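Local coordinates for Lmo0740 protein (PDB 4RFA) that is probably a Crp-family transcriptional activator, with a cyclic nucleotide-binding-like domain joined to a helix-turn-helix DNA-binding domain, at residues A[150-161]-A[186-197]. Sequence-based numbering, arbitrary orientation.
Sequences PKERIYMALENL and LARYCRTTQPNI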
ATOM      1  N   PRO A 150     -14.684  -9.932 -12.929  1.00 46.37           N
ATOM      2  CA  PRO A 150     -13.466 -10.690 -13.185  1.00 46.43           C
ATOM      3  C   PRO A 150     -12.789 -10.334 -14.496  1.00 46.27           C
ATOM      4  O   PRO A 150     -11.573 -10.295 -14.555  1.00 41.50           O
ATOM      5  CB  PRO A 150     -13.951 -12.140 -13.168  1.00 48.72           C
ATOM      6  CG  PRO A 150     -15.107 -12.113 -12.203  1.00 49.95           C
ATOM      7  CD  PRO A 150     -15.803 -10.798 -12.497  1.00 48.01           C
ATOM      8  N   LYS A 151     -13.566 -10.001 -15.506  1.00 47.12           N
ATOM      9  CA  LYS A 151     -13.008  -9.618 -16.800  1.00 52.39           C
ATOM     10  C   LYS A 151     -12.223  -8.344 -16.723  1.00 49.44           C
ATOM     11  O   LYS A 151     -11.140  -8.205 -17.290  1.00 48.05           O
ATOM     12  CB  LYS A 151     -14.136  -9.447 -17.830  1.00 57.55           C
ATOM     13  CG  LYS A 151     -13.680  -8.922 -19.197  1.00 60.53           C
ATOM     14  CD  LYS A 151     -13.403 -10.034 -20.192  1.00 64.71           C
ATOM     15  CE  LYS A 151     -12.980  -9.510 -21.566  1.00 64.87           C
ATOM     16  NZ  LYS A 151     -14.108  -9.132 -22.432  1.00 66.10           N
ATOM     17  N   GLU A 152     -12.784  -7.364 -16.059  1.00 51.57           N
ATOM     18  CA  GLU A 152     -12.023  -6.153 -15.850  1.00 47.50           C
ATOM     19  C   GLU A 152     -10.778  -6.405 -15.046  1.00 40.13           C
ATOM     20  O   GLU A 152      -9.761  -5.806 -15.304  1.00 41.18           O
ATOM     21  CB  GLU A 152     -12.885  -5.138 -15.134  1.00 53.12           C
ATOM     22  CG  GLU A 152     -14.067  -4.683 -15.974  1.00 57.08           C
ATOM     23  CD  GLU A 152     -14.985  -3.826 -15.156  1.00 60.32           C
ATOM     24  OE1 GLU A 152     -15.412  -4.273 -14.059  1.00 59.46           O
ATOM     25  OE2 GLU A 152     -15.208  -2.692 -15.582  1.00 64.46           O
ATOM     26  N   ARG A 153     -10.854  -7.273 -14.043  1.00 38.57           N
ATOM     27  CA  ARG A 153      -9.676  -7.569 -13.242  1.00 39.21           C
ATOM     28  C   ARG A 153      -8.543  -8.230 -14.019  1.00 40.76           C
ATOM     29  O   ARG A 153      -7.373  -7.943 -13.787  1.00 37.76           O
ATOM     30  CB  ARG A 153     -10.057  -8.457 -12.074  1.00 40.43           C
ATOM     31  CG  ARG A 153     -10.928  -7.729 -11.076  1.00 41.94           C
ATOM     32  CD  ARG A 153     -10.937  -8.317  -9.694  1.00 39.80           C
ATOM     33  NE  ARG A 153     -11.364  -9.716  -9.602  1.00 40.77           N
ATOM     34  CZ  ARG A 153     -12.612 -10.143  -9.420  1.00 43.79           C
ATOM     35  NH1 ARG A 153     -13.651  -9.290  -9.384  1.00 45.75           N
ATOM     36  NH2 ARG A 153     -12.824 -11.444  -9.267  1.00 45.45           N
ATOM     37  N   ILE A 154      -8.876  -9.117 -14.951  1.00 41.50           N
ATOM     38  CA  ILE A 154      -7.829  -9.846 -15.659  1.00 37.71           C
ATOM     39  C   ILE A 154      -7.025  -8.919 -16.567  1.00 37.55           C
ATOM     40  O   ILE A 154      -5.797  -9.043 -16.686  1.00 37.99           O
ATOM     41  CB  ILE A 154      -8.403 -11.066 -16.414  1.00 42.33           C
ATOM     42  CG1 ILE A 154      -7.264 -11.968 -16.894  1.00 46.07           C
ATOM     43  CG2 ILE A 154      -9.293 -10.668 -17.587  1.00 47.68           C
ATOM     44  CD1 ILE A 154      -7.760 -13.251 -17.500  1.00 52.21           C
ATOM     45  N   TYR A 155      -7.693  -7.972 -17.212  1.00 38.62           N
ATOM     46  CA  TYR A 155      -6.945  -6.962 -17.979  1.00 40.64           C
ATOM     47  C   TYR A 155      -5.996  -6.200 -17.100  1.00 42.22           C
ATOM     48  O   TYR A 155      -4.857  -5.970 -17.467  1.00 43.15           O
ATOM     49  CB  TYR A 155      -7.923  -5.965 -18.609  1.00 47.58           C
ATOM     50  CG  TYR A 155      -8.389  -6.357 -20.022  1.00 46.57           C
ATOM     51  CD1 TYR A 155      -7.535  -6.200 -21.095  1.00 51.31           C
ATOM     52  CD2 TYR A 155      -9.662  -6.839 -20.271  1.00 50.44           C
ATOM     53  CE1 TYR A 155      -7.917  -6.508 -22.394  1.00 52.62           C
ATOM     54  CE2 TYR A 155     -10.073  -7.132 -21.573  1.00 52.46           C
ATOM     55  CZ  TYR A 155      -9.170  -6.985 -22.622  1.00 53.51           C
ATOM     56  OH  TYR A 155      -9.473  -7.265 -23.925  1.00 63.06           O
HETATM   57  N   MSE A 156      -6.500  -5.743 -15.952  1.00 42.01           N
HETATM   58  CA  MSE A 156      -5.730  -4.910 -15.051  1.00 43.65           C
HETATM   59  C   MSE A 156      -4.615  -5.731 -14.489  1.00 43.38           C
HETATM   60  O   MSE A 156      -3.522  -5.222 -14.390  1.00 41.34           O
HETATM   61  CB  MSE A 156      -6.536  -4.370 -13.849  1.00 43.72           C
HETATM   62  CG  MSE A 156      -7.557  -3.360 -14.350  1.00 55.18           C
HETATM   63 SE   MSE A 156      -8.844  -2.889 -12.901  1.00 67.96          SE
HETATM   64  CE  MSE A 156      -7.482  -1.911 -11.897  1.00 63.73           C
ATOM     65  N   ALA A 157      -4.879  -6.980 -14.091  1.00 37.71           N
ATOM     66  CA  ALA A 157      -3.797  -7.854 -13.642  1.00 38.50           C
ATOM     67  C   ALA A 157      -2.677  -7.998 -14.706  1.00 37.80           C
ATOM     68  O   ALA A 157      -1.491  -7.880 -14.424  1.00 39.11           O
ATOM     69  CB  ALA A 157      -4.344  -9.221 -13.277  1.00 36.69           C
ATOM     70  N   LEU A 158      -3.047  -8.366 -15.917  1.00 40.44           N
ATOM     71  CA  LEU A 158      -2.042  -8.670 -16.916  1.00 41.63           C
ATOM     72  C   LEU A 158      -1.271  -7.430 -17.257  1.00 46.83           C
ATOM     73  O   LEU A 158      -0.069  -7.498 -17.534  1.00 48.32           O
ATOM     74  CB  LEU A 158      -2.690  -9.229 -18.169  1.00 43.61           C
ATOM     75  CG  LEU A 158      -3.108 -10.681 -18.033  1.00 43.24           C
ATOM     76  CD1 LEU A 158      -3.973 -11.093 -19.209  1.00 49.72           C
ATOM     77  CD2 LEU A 158      -1.903 -11.610 -17.879  1.00 45.39           C
ATOM     78  N   GLU A 159      -1.918  -6.271 -17.150  1.00 47.53           N
ATOM     79  CA  GLU A 159      -1.194  -5.031 -17.311  1.00 51.52           C
ATOM     80  C   GLU A 159      -0.243  -4.713 -16.159  1.00 48.84           C
ATOM     81  O   GLU A 159       0.852  -4.178 -16.412  1.00 50.28           O
ATOM     82  CB  GLU A 159      -2.145  -3.833 -17.584  1.00 52.90           C
ATOM     83  CG  GLU A 159      -1.522  -2.486 -17.324  1.00 57.19           C
ATOM     84  CD  GLU A 159      -2.501  -1.313 -17.427  1.00 71.60           C
ATOM     85  OE1 GLU A 159      -3.239  -1.204 -18.429  1.00 65.42           O
ATOM     86  OE2 GLU A 159      -2.496  -0.472 -16.495  1.00 79.56           O
ATOM     87  N   ASN A 160      -0.691  -4.907 -14.919  1.00 45.17           N
ATOM     88  CA  ASN A 160       0.118  -4.663 -13.744  1.00 45.32           C
ATOM     89  C   ASN A 160       1.358  -5.567 -13.845  1.00 45.89           C
ATOM     90  O   ASN A 160       2.490  -5.165 -13.559  1.00 47.11           O
ATOM     91  CB  ASN A 160      -0.580  -5.095 -12.431  1.00 50.34           C
ATOM     92  CG  ASN A 160      -1.771  -4.192 -11.976  1.00 55.79           C
ATOM     93  OD1 ASN A 160      -1.969  -3.068 -12.418  1.00 55.21           O
ATOM     94  ND2 ASN A 160      -2.521  -4.698 -11.000  1.00 57.48           N
ATOM     95  N   LEU A 161       1.130  -6.826 -14.151  1.00 41.50           N
ATOM     96  CA  LEU A 161       2.283  -7.756 -14.272  1.00 46.54           C
ATOM     97  C   LEU A 161       3.230  -7.385 -15.432  1.00 52.17           C
ATOM     98  O   LEU A 161       4.445  -7.477 -15.312  1.00 55.21           O
ATOM     99  CB  LEU A 161       1.775  -9.149 -14.462  1.00 43.31           C
ATOM    100  CG  LEU A 161       1.001  -9.642 -13.243  1.00 45.12           C
ATOM    101  CD1 LEU A 161       0.357 -10.976 -13.532  1.00 45.04           C
ATOM    102  CD2 LEU A 161       1.885  -9.792 -12.020  1.00 49.62           C
ATOM    103  N   LEU A 186      -2.579 -16.861 -12.172  1.00 42.15           N
ATOM    104  CA  LEU A 186      -3.323 -15.733 -12.668  1.00 43.25           C
ATOM    105  C   LEU A 186      -4.651 -15.683 -11.999  1.00 43.44           C
ATOM    106  O   LEU A 186      -5.066 -14.617 -11.596  1.00 47.81           O
ATOM    107  CB  LEU A 186      -3.481 -15.770 -14.191  1.00 41.78           C
ATOM    108  CG  LEU A 186      -4.061 -14.558 -14.890  1.00 46.66           C
ATOM    109  CD1 LEU A 186      -3.170 -13.359 -14.639  1.00 49.66           C
ATOM    110  CD2 LEU A 186      -4.153 -14.854 -16.381  1.00 49.25           C
ATOM    111  N   ALA A 187      -5.316 -16.826 -11.867  1.00 44.60           N
ATOM    112  CA  ALA A 187      -6.590 -16.869 -11.207  1.00 43.62           C
ATOM    113  C   ALA A 187      -6.541 -16.423  -9.751  1.00 46.93           C
ATOM    114  O   ALA A 187      -7.474 -15.761  -9.249  1.00 47.57           O
ATOM    115  CB  ALA A 187      -7.183 -18.245 -11.264  1.00 45.61           C
ATOM    116  N   ARG A 188      -5.508 -16.855  -9.048  1.00 45.41           N
ATOM    117  CA  ARG A 188      -5.339 -16.483  -7.668  1.00 39.89           C
ATOM    118  C   ARG A 188      -5.092 -14.998  -7.540  1.00 40.53           C
ATOM    119  O   ARG A 188      -5.631 -14.371  -6.611  1.00 38.96           O
ATOM    120  CB  ARG A 188      -4.242 -17.291  -7.010  1.00 43.04           C
ATOM    121  CG  ARG A 188      -4.589 -18.778  -6.956  1.00 45.46           C
ATOM    122  CD  ARG A 188      -3.388 -19.618  -6.644  1.00 46.23           C
ATOM    123  NE  ARG A 188      -2.908 -19.339  -5.321  1.00 48.33           N
ATOM    124  CZ  ARG A 188      -1.671 -19.587  -4.946  1.00 50.00           C
ATOM    125  NH1 ARG A 188      -0.819 -20.134  -5.819  1.00 48.32           N
ATOM    126  NH2 ARG A 188      -1.305 -19.298  -3.721  1.00 51.67           N
ATOM    127  N   TYR A 189      -4.351 -14.407  -8.484  1.00 40.05           N
ATOM    128  CA  TYR A 189      -4.052 -12.982  -8.415  1.00 40.02           C
ATOM    129  C   TYR A 189      -5.270 -12.157  -8.799  1.00 44.24           C
ATOM    130  O   TYR A 189      -5.467 -11.015  -8.313  1.00 42.25           O
ATOM    131  CB  TYR A 189      -2.850 -12.684  -9.266  1.00 40.14           C
ATOM    132  CG  TYR A 189      -2.396 -11.232  -9.357  1.00 38.28           C
ATOM    133  CD1 TYR A 189      -1.915 -10.531  -8.268  1.00 36.37           C
ATOM    134  CD2 TYR A 189      -2.348 -10.606 -10.598  1.00 40.17           C
ATOM    135  CE1 TYR A 189      -1.422  -9.227  -8.396  1.00 37.44           C
ATOM    136  CE2 TYR A 189      -1.874  -9.305 -10.729  1.00 40.30           C
ATOM    137  CZ  TYR A 189      -1.420  -8.622  -9.626  1.00 38.36           C
ATOM    138  OH  TYR A 189      -1.011  -7.345  -9.854  1.00 44.44           O
ATOM    139  N   CYS A 190      -6.075 -12.705  -9.706  1.00 39.79           N
ATOM    140  CA  CYS A 190      -7.337 -12.071 -10.095  1.00 40.60           C
ATOM    141  C   CYS A 190      -8.487 -12.328  -9.142  1.00 39.89           C
ATOM    142  O   CYS A 190      -9.568 -11.808  -9.345  1.00 44.31           O
ATOM    143  CB  CYS A 190      -7.761 -12.456 -11.520  1.00 40.25           C
ATOM    144  SG  CYS A 190      -6.590 -11.851 -12.734  1.00 44.62           S
ATOM    145  N   ARG A 191      -8.233 -13.158  -8.144  0.50 44.01           N
ATOM    146  CA  ARG A 191      -9.207 -13.472  -7.130  0.50 44.24           C
ATOM    147  C   ARG A 191     -10.515 -13.967  -7.826  0.50 46.52           C
ATOM    148  O   ARG A 191     -11.604 -13.384  -7.710  0.50 46.99           O
ATOM    149  CB  ARG A 191      -9.311 -12.248  -6.182  0.50 46.11           C
ATOM    150  CG  ARG A 191      -7.920 -11.658  -5.755  0.50 46.47           C
ATOM    151  CD  ARG A 191      -8.077 -10.595  -4.661  0.50 49.93           C
ATOM    152  NE  ARG A 191      -6.976  -9.690  -4.187  0.50 47.89           N
ATOM    153  CZ  ARG A 191      -5.814  -9.339  -4.758  0.50 42.21           C
ATOM    154  NH1 ARG A 191      -5.424  -9.782  -5.939  0.50 33.25           N
ATOM    155  NH2 ARG A 191      -5.033  -8.437  -4.093  0.50 39.38           N
ATOM    156  N   THR A 192     -10.338 -15.007  -8.643  1.00 44.88           N
ATOM    157  CA  THR A 192     -11.419 -15.748  -9.278  1.00 45.94           C
ATOM    158  C   THR A 192     -11.019 -17.236  -9.492  1.00 51.79           C
ATOM    159  O   THR A 192      -9.984 -17.660  -9.030  1.00 48.02           O
ATOM    160  CB  THR A 192     -11.777 -15.126 -10.610  1.00 48.47           C
ATOM    161  OG1 THR A 192     -13.011 -15.663 -11.034  1.00 50.71           O
ATOM    162  CG2 THR A 192     -10.706 -15.374 -11.675  1.00 48.91           C
ATOM    163  N   THR A 193     -11.852 -18.019 -10.181  1.00 56.32           N
ATOM    164  CA  THR A 193     -11.617 -19.470 -10.333  1.00 58.85           C
ATOM    165  C   THR A 193     -10.879 -19.769 -11.609  1.00 54.30           C
ATOM    166  O   THR A 193     -10.776 -18.930 -12.500  1.00 55.55           O
ATOM    167  CB  THR A 193     -12.942 -20.266 -10.401  1.00 61.79           C
ATOM    168  OG1 THR A 193     -13.634 -19.954 -11.620  1.00 65.44           O
ATOM    169  CG2 THR A 193     -13.834 -19.932  -9.220  1.00 64.15           C
ATOM    170  N   GLN A 194     -10.373 -20.978 -11.722  1.00 55.46           N
ATOM    171  CA  GLN A 194      -9.638 -21.334 -12.917  1.00 59.71           C
ATOM    172  C   GLN A 194     -10.514 -21.504 -14.086  1.00 57.56           C
ATOM    173  O   GLN A 194     -10.154 -21.039 -15.162  1.00 63.76           O
ATOM    174  CB  GLN A 194      -8.855 -22.600 -12.740  1.00 64.00           C
ATOM    175  CG  GLN A 194      -7.538 -22.357 -12.080  1.00 63.10           C
ATOM    176  CD  GLN A 194      -6.505 -23.334 -12.582  1.00 68.15           C
ATOM    177  OE1 GLN A 194      -6.194 -23.364 -13.781  1.00 75.65           O
ATOM    178  NE2 GLN A 194      -5.970 -24.139 -11.683  1.00 63.07           N
ATOM    179  N   PRO A 195     -11.654 -22.191 -13.912  1.00 62.15           N
ATOM    180  CA  PRO A 195     -12.487 -22.330 -15.099  1.00 66.50           C
ATOM    181  C   PRO A 195     -12.884 -20.969 -15.643  1.00 66.40           C
ATOM    182  O   PRO A 195     -13.036 -20.800 -16.838  1.00 68.11           O
ATOM    183  CB  PRO A 195     -13.708 -23.128 -14.594  1.00 68.20           C
ATOM    184  CG  PRO A 195     -13.190 -23.886 -13.414  1.00 66.51           C
ATOM    185  CD  PRO A 195     -12.230 -22.910 -12.759  1.00 64.49           C
ATOM    186  N   ASN A 196     -13.022 -19.996 -14.760  1.00 67.00           N
ATOM    187  CA  ASN A 196     -13.386 -18.674 -15.203  1.00 64.76           C
ATOM    188  C   ASN A 196     -12.211 -17.972 -15.882  1.00 58.03           C
ATOM    189  O   ASN A 196     -12.360 -17.363 -16.924  1.00 54.60           O
ATOM    190  CB  ASN A 196     -13.895 -17.868 -14.024  1.00 69.61           C
ATOM    191  CG  ASN A 196     -14.684 -16.676 -14.458  1.00 72.31           C
ATOM    192  OD1 ASN A 196     -15.210 -16.652 -15.563  1.00 81.08           O
ATOM    193  ND2 ASN A 196     -14.758 -15.671 -13.607  1.00 73.98           N
ATOM    194  N   ILE A 197     -11.031 -18.051 -15.293  1.00 53.20           N
ATOM    195  CA  ILE A 197      -9.842 -17.518 -15.960  1.00 55.92           C
ATOM    196  C   ILE A 197      -9.679 -18.090 -17.401  1.00 55.18           C
ATOM    197  O   ILE A 197      -9.313 -17.376 -18.340  1.00 53.76           O
ATOM    198  CB  ILE A 197      -8.580 -17.804 -15.098  1.00 56.05           C
ATOM    199  CG1 ILE A 197      -8.265 -16.632 -14.196  1.00 60.28           C
ATOM    200  CG2 ILE A 197      -7.354 -18.090 -15.918  1.00 63.17           C
ATOM    201  CD1 ILE A 197      -8.089 -15.284 -14.825  1.00 59.96           C
TER
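Arg153 of helix 150-165 reaches the turn between helices 183-189 and 194-206, which together form the helix-turn-helix expected of a Crp-type regulator. Its NE gives the main bond, 2.8 Å to Cys190 O and nearly straight at 163°, with the oxygen in the guanidinium plane. NH2 adds two weak bonds, to the same oxygen and to Arg191 O, while NH1 turns back weakly to Lys148 O. A bend at chi3 brings the guanidinium against its own helix, one face over Pro150 CA. The carbonyls it binds belong to the Schellman turn at Arg191. Farther along, Asn160 ND2 donates to Tyr189 OH at 3.3 Å; the hydroxyl oxygen lies near the amide plane, while the ring is turned steeply across it, 73° away. Tyr189 CG stands anti to the backbone N (chi1 178°), extending the ring past Ala157 CB, 3.5 Å from CE2, and alongside Leu161. Cys190 SG packs on the same methyl, and the CD1 atoms of Ile154 and Ile197 meet tightly at 3.4 Å. At the turn's far end, Asn196 ND2 bonds to Thr192 OG1 and lies against Pro150 CB, while Thr193 OG1 caps helix 194-206 by accepting from Asn196 N. Arg153 is buried, so its charge is probably offset by the carbonyl dipoles of Cys190 and Arg191; the same bonds tie the turn to helix 150-165.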